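Local coordinates for protein adhesin (Neisseria meningitidis, PDB 5MY7) that probably acts as an adhesin of the meningococcus and as an inhibitor of lysozyme, at residues K43-Y48 with S60-G65; Y90-G95 with I107-P112. All blocks are in the same frame, centred on the assembly; numbering follows the deposited sequence.

Overall arrangement
Contact 1 (43-48 with 60-65) comes first along the chain and closes before contact 2 (90-95 with 107-112) opens. Each joins the two middle strands of its own four-stranded antiparallel sheet. The order across each sheet follows the order along the chain: 31-37, 43-50, 56-63, 66-71 in the first and 82-84, 91-94, 107-110, 116-121 in the second. The contact centres lie about 11 Å apart, and the inward sides of the two pairs touch. V46 packs on L92 and I107, Y48 on I107, and I63 on Y90. Both contacts therefore contribute side chains to one interior between the sheets of this small ACP-like domain, which has no helix.

Contact 1: residues K43-Y48 with S60-G65; sequences KVKVTY and SAVING
T47 and S60 form the hydrogen-bonded pair of this antiparallel hairpin. T47 N gives its hydrogen to S60 O at 2.9 Å, nearly straight at 171°. S60 N returns a bond to T47 O at 2.8 Å. One step along, V46 faces A61 as a non-hydrogen-bonded pair. K45 and V62 are joined directly on one side only, by a weak bond from V62 N to K45 O at 3.3 Å. On the other side the strands have drawn apart and a water bridges them. It accepts from K45 N at 3.0 Å and donates to V62 O at 2.8 Å, so both backbone groups are satisfied through it.

The A61 methyl meets CG2 of both V44 and V46, at 4.1 Å from V44 CG2. V46 CG2 lies beside its backbone N, anti to the carbonyl carbon, which turns it to the A61 methyl. On the other face the K45 chain bends at chi3 and chi4. It runs beside V62, with NZ 4.0 Å from V62 CG2.

The hydroxyls find partners in the flanking strands: T47 OG1 bonds T33 OG1, and S60 OG bonds R67 NH1. Backbone bonds of V44 with Y36 and V46 with V34 tie on strand 31-37. On the opposite flank A61 bonds V68 through the backbone, and its methyl touches M70 of strand 66-71.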
# COMPACT_ATOMS: atom_id res chain seq x y z
N LYS A 43 -9.88 -8.04 5.08
CA LYS A 43 -9.76 -6.70 5.67
C LYS A 43 -8.29 -6.39 6.00
O LYS A 43 -7.56 -7.25 6.46
CB LYS A 43 -10.63 -6.60 6.95
CG LYS A 43 -12.12 -6.63 6.62
CD LYS A 43 -13.07 -6.71 7.80
CE LYS A 43 -14.51 -6.91 7.30
NZ LYS A 43 -14.73 -8.27 6.69
N VAL A 44 -7.87 -5.18 5.68
CA VAL A 44 -6.50 -4.76 5.99
C VAL A 44 -6.43 -3.26 6.33
O VAL A 44 -7.13 -2.44 5.68
CB VAL A 44 -5.51 -5.15 4.81
CG1 VAL A 44 -5.83 -4.42 3.49
CG2 VAL A 44 -4.05 -4.93 5.21
N LYS A 45 -5.58 -2.93 7.31
CA LYS A 45 -5.32 -1.56 7.73
C LYS A 45 -3.90 -1.19 7.29
O LYS A 45 -2.92 -1.90 7.65
CB LYS A 45 -5.46 -1.46 9.26
CG LYS A 45 -5.46 -0.07 9.85
CD LYS A 45 -5.81 -0.10 11.37
CE LYS A 45 -4.76 -0.85 12.23
NZ LYS A 45 -3.27 -0.52 12.08
N VAL A 46 -3.78 -0.06 6.58
CA VAL A 46 -2.47 0.39 6.06
C VAL A 46 -2.18 1.80 6.54
O VAL A 46 -3.04 2.69 6.46
CB VAL A 46 -2.42 0.39 4.49
CG1 VAL A 46 -1.01 0.77 3.97
CG2 VAL A 46 -2.84 -0.98 3.97
N THR A 47 -0.95 2.00 7.04
CA THR A 47 -0.44 3.29 7.50
C THR A 47 0.60 3.81 6.50
O THR A 47 1.56 3.10 6.19
CB THR A 47 0.14 3.18 8.92
OG1 THR A 47 -0.89 2.73 9.82
CG2 THR A 47 0.70 4.55 9.39
N TYR A 48 0.36 5.03 5.99
CA TYR A 48 1.25 5.68 5.05
C TYR A 48 2.04 6.77 5.75
O TYR A 48 1.47 7.61 6.50
CB TYR A 48 0.47 6.28 3.87
CG TYR A 48 -0.39 5.27 3.12
CD1 TYR A 48 0.16 4.45 2.12
CD2 TYR A 48 -1.75 5.07 3.43
CE1 TYR A 48 -0.59 3.50 1.45
CE2 TYR A 48 -2.50 4.13 2.75
CZ TYR A 48 -1.93 3.33 1.77
OH TYR A 48 -2.67 2.38 1.07
N SER A 60 2.72 0.65 5.52
CA SER A 60 2.88 -0.40 6.57
C SER A 60 1.51 -1.08 6.76
O SER A 60 0.55 -0.43 7.21
CB SER A 60 3.41 0.25 7.89
OG SER A 60 3.52 -0.69 8.92
N ALA A 61 1.42 -2.38 6.43
CA ALA A 61 0.13 -3.15 6.47
C ALA A 61 0.25 -4.20 7.57
O ALA A 61 1.31 -4.84 7.74
CB ALA A 61 -0.07 -3.87 5.14
N VAL A 62 -0.83 -4.40 8.33
CA VAL A 62 -0.81 -5.46 9.34
C VAL A 62 -1.37 -6.73 8.67
O VAL A 62 -2.53 -6.75 8.25
CB VAL A 62 -1.64 -5.06 10.59
CG1 VAL A 62 -1.59 -6.21 11.57
CG2 VAL A 62 -1.04 -3.78 11.20
N ILE A 63 -0.53 -7.76 8.51
CA ILE A 63 -0.87 -9.00 7.79
C ILE A 63 -0.62 -10.16 8.79
O ILE A 63 0.50 -10.30 9.34
CB ILE A 63 -0.04 -9.16 6.48
CG1 ILE A 63 -0.30 -7.95 5.57
CG2 ILE A 63 -0.40 -10.51 5.82
CD1 ILE A 63 0.62 -7.94 4.33
N ASN A 64 -1.66 -10.92 9.11
CA ASN A 64 -1.60 -11.95 10.22
C ASN A 64 -1.03 -11.41 11.51
O ASN A 64 -0.26 -12.08 12.24
CB ASN A 64 -0.78 -13.12 9.73
CG ASN A 64 -1.42 -13.82 8.54
OD1 ASN A 64 -0.77 -14.15 7.54
ND2 ASN A 64 -2.70 -14.06 8.64
N GLY A 65 -1.44 -10.20 11.87
CA GLY A 65 -1.00 -9.65 13.12
C GLY A 65 0.37 -9.05 13.17
O GLY A 65 0.71 -8.44 14.17
O HOH W 1 -4.78 -5.21 9.01

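Contact 2: residues Y90-G95 with I107-P112; sequences YVLGTG and IMITAP
L92 and I109 face each other as a non-hydrogen-bonded pair. Their strands, 91-94 and 107-110, are the two middle ones of a four-stranded antiparallel meander (82-84, 91-94, 107-110, 116-121). V91 with T110 and G93 with M108, to either side, are hydrogen-bonded pairs, each with two backbone bonds. Those of the V91 pair measure 3.0 Å from V91 N to T110 O and 2.9 Å from T110 N to V91 O.

The tight side is the one that carries L92, I107 and I109. L92 CD1 sits 3.9 Å from I107 CD1 and 4.0 Å from I109 CG1, so one methyl touches both isoleucines. CG1 of I107 stands between backbone N and carbonyl carbon (chi1 76°), and this brings CD1 over to L92. M70 of the first sheet also packs on L92.

The other face is looser and partly exposed. It carries V91, M108 and T110, and G93 adds no side chain there. A water donates to V91 O, which already accepts from T110 N, and it also bonds T110 OG1 at 2.8 Å.

At the end where strand 107-110 stops, A111 CB touches Y90 CE2, and Y90 also meets V68 and M70. P112 CD lies over the centre of the Y90 ring in a CH-pi contact, 3.8 Å from the centroid and 5° off the ring normal.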
# COMPACT_ATOMS: atom_id res chain seq x y z
N TYR A 90 6.57 -8.41 0.29
CA TYR A 90 5.21 -7.98 -0.09
C TYR A 90 5.30 -6.70 -0.93
O TYR A 90 6.16 -5.82 -0.65
CB TYR A 90 4.31 -7.76 1.16
CG TYR A 90 3.85 -9.07 1.81
CD1 TYR A 90 4.64 -9.70 2.78
CD2 TYR A 90 2.63 -9.63 1.50
CE1 TYR A 90 4.23 -10.88 3.36
CE2 TYR A 90 2.20 -10.82 2.09
CZ TYR A 90 3.01 -11.45 3.02
OH TYR A 90 2.61 -12.62 3.63
N VAL A 91 4.35 -6.53 -1.86
CA VAL A 91 4.31 -5.35 -2.74
C VAL A 91 2.89 -4.78 -2.78
O VAL A 91 1.92 -5.50 -3.14
CB VAL A 91 4.80 -5.71 -4.18
CG1 VAL A 91 4.64 -4.52 -5.13
CG2 VAL A 91 6.26 -6.17 -4.14
N LEU A 92 2.78 -3.49 -2.44
CA LEU A 92 1.50 -2.77 -2.48
C LEU A 92 1.44 -1.85 -3.70
O LEU A 92 2.37 -1.06 -3.92
CB LEU A 92 1.26 -2.01 -1.17
CG LEU A 92 -0.12 -1.31 -0.97
CD1 LEU A 92 -0.42 -1.19 0.52
CD2 LEU A 92 -0.28 0.06 -1.61
N GLY A 93 0.34 -1.93 -4.47
CA GLY A 93 0.10 -1.03 -5.60
C GLY A 93 -1.18 -0.20 -5.42
O GLY A 93 -2.22 -0.72 -4.92
N THR A 94 -1.08 1.09 -5.72
CA THR A 94 -2.18 2.06 -5.57
C THR A 94 -2.08 3.17 -6.60
O THR A 94 -1.28 3.06 -7.54
CB THR A 94 -2.25 2.59 -4.12
OG1 THR A 94 -3.49 3.31 -3.92
CG2 THR A 94 -1.07 3.45 -3.77
N GLY A 95 -2.93 4.19 -6.49
CA GLY A 95 -2.85 5.35 -7.35
C GLY A 95 -1.81 6.37 -6.91
O GLY A 95 -0.78 6.05 -6.28
N ILE A 107 -6.48 -0.16 -3.48
CA ILE A 107 -5.16 -0.81 -3.36
C ILE A 107 -5.21 -2.29 -3.72
O ILE A 107 -6.30 -2.92 -3.75
CB ILE A 107 -4.50 -0.64 -1.96
CG1 ILE A 107 -5.12 -1.55 -0.85
CG2 ILE A 107 -4.43 0.81 -1.52
CD1 ILE A 107 -4.28 -1.62 0.44
N MET A 108 -4.04 -2.87 -3.97
CA MET A 108 -3.83 -4.33 -3.99
C MET A 108 -2.52 -4.67 -3.32
O MET A 108 -1.61 -3.80 -3.30
CB MET A 108 -3.90 -4.89 -5.40
CG MET A 108 -2.81 -4.31 -6.33
SD MET A 108 -2.96 -4.82 -8.06
CE MET A 108 -4.49 -4.25 -8.70
N ILE A 109 -2.41 -5.87 -2.74
CA ILE A 109 -1.16 -6.35 -2.12
C ILE A 109 -0.86 -7.76 -2.65
O ILE A 109 -1.72 -8.68 -2.60
CB ILE A 109 -1.20 -6.38 -0.57
CG1 ILE A 109 -1.54 -4.98 0.01
CG2 ILE A 109 0.13 -6.85 0.01
CD1 ILE A 109 -1.82 -4.93 1.51
N THR A 110 0.39 -7.92 -3.16
CA THR A 110 0.88 -9.16 -3.69
C THR A 110 1.91 -9.74 -2.71
O THR A 110 2.75 -9.02 -2.18
CB THR A 110 1.50 -8.94 -5.10
OG1 THR A 110 0.53 -8.36 -5.98
CG2 THR A 110 1.94 -10.25 -5.70
N ALA A 111 1.82 -11.06 -2.50
CA ALA A 111 2.75 -11.78 -1.62
C ALA A 111 4.09 -12.09 -2.33
O ALA A 111 4.19 -11.96 -3.57
CB ALA A 111 2.08 -13.06 -1.15
N PRO A 112 5.11 -12.51 -1.58
CA PRO A 112 6.41 -12.87 -2.20
C PRO A 112 6.32 -13.94 -3.30
O PRO A 112 7.21 -13.99 -4.18
CB PRO A 112 7.22 -13.37 -1.02
CG PRO A 112 6.72 -12.60 0.14
CD PRO A 112 5.20 -12.46 -0.11
O HOH W 2 0.49 -5.57 -5.76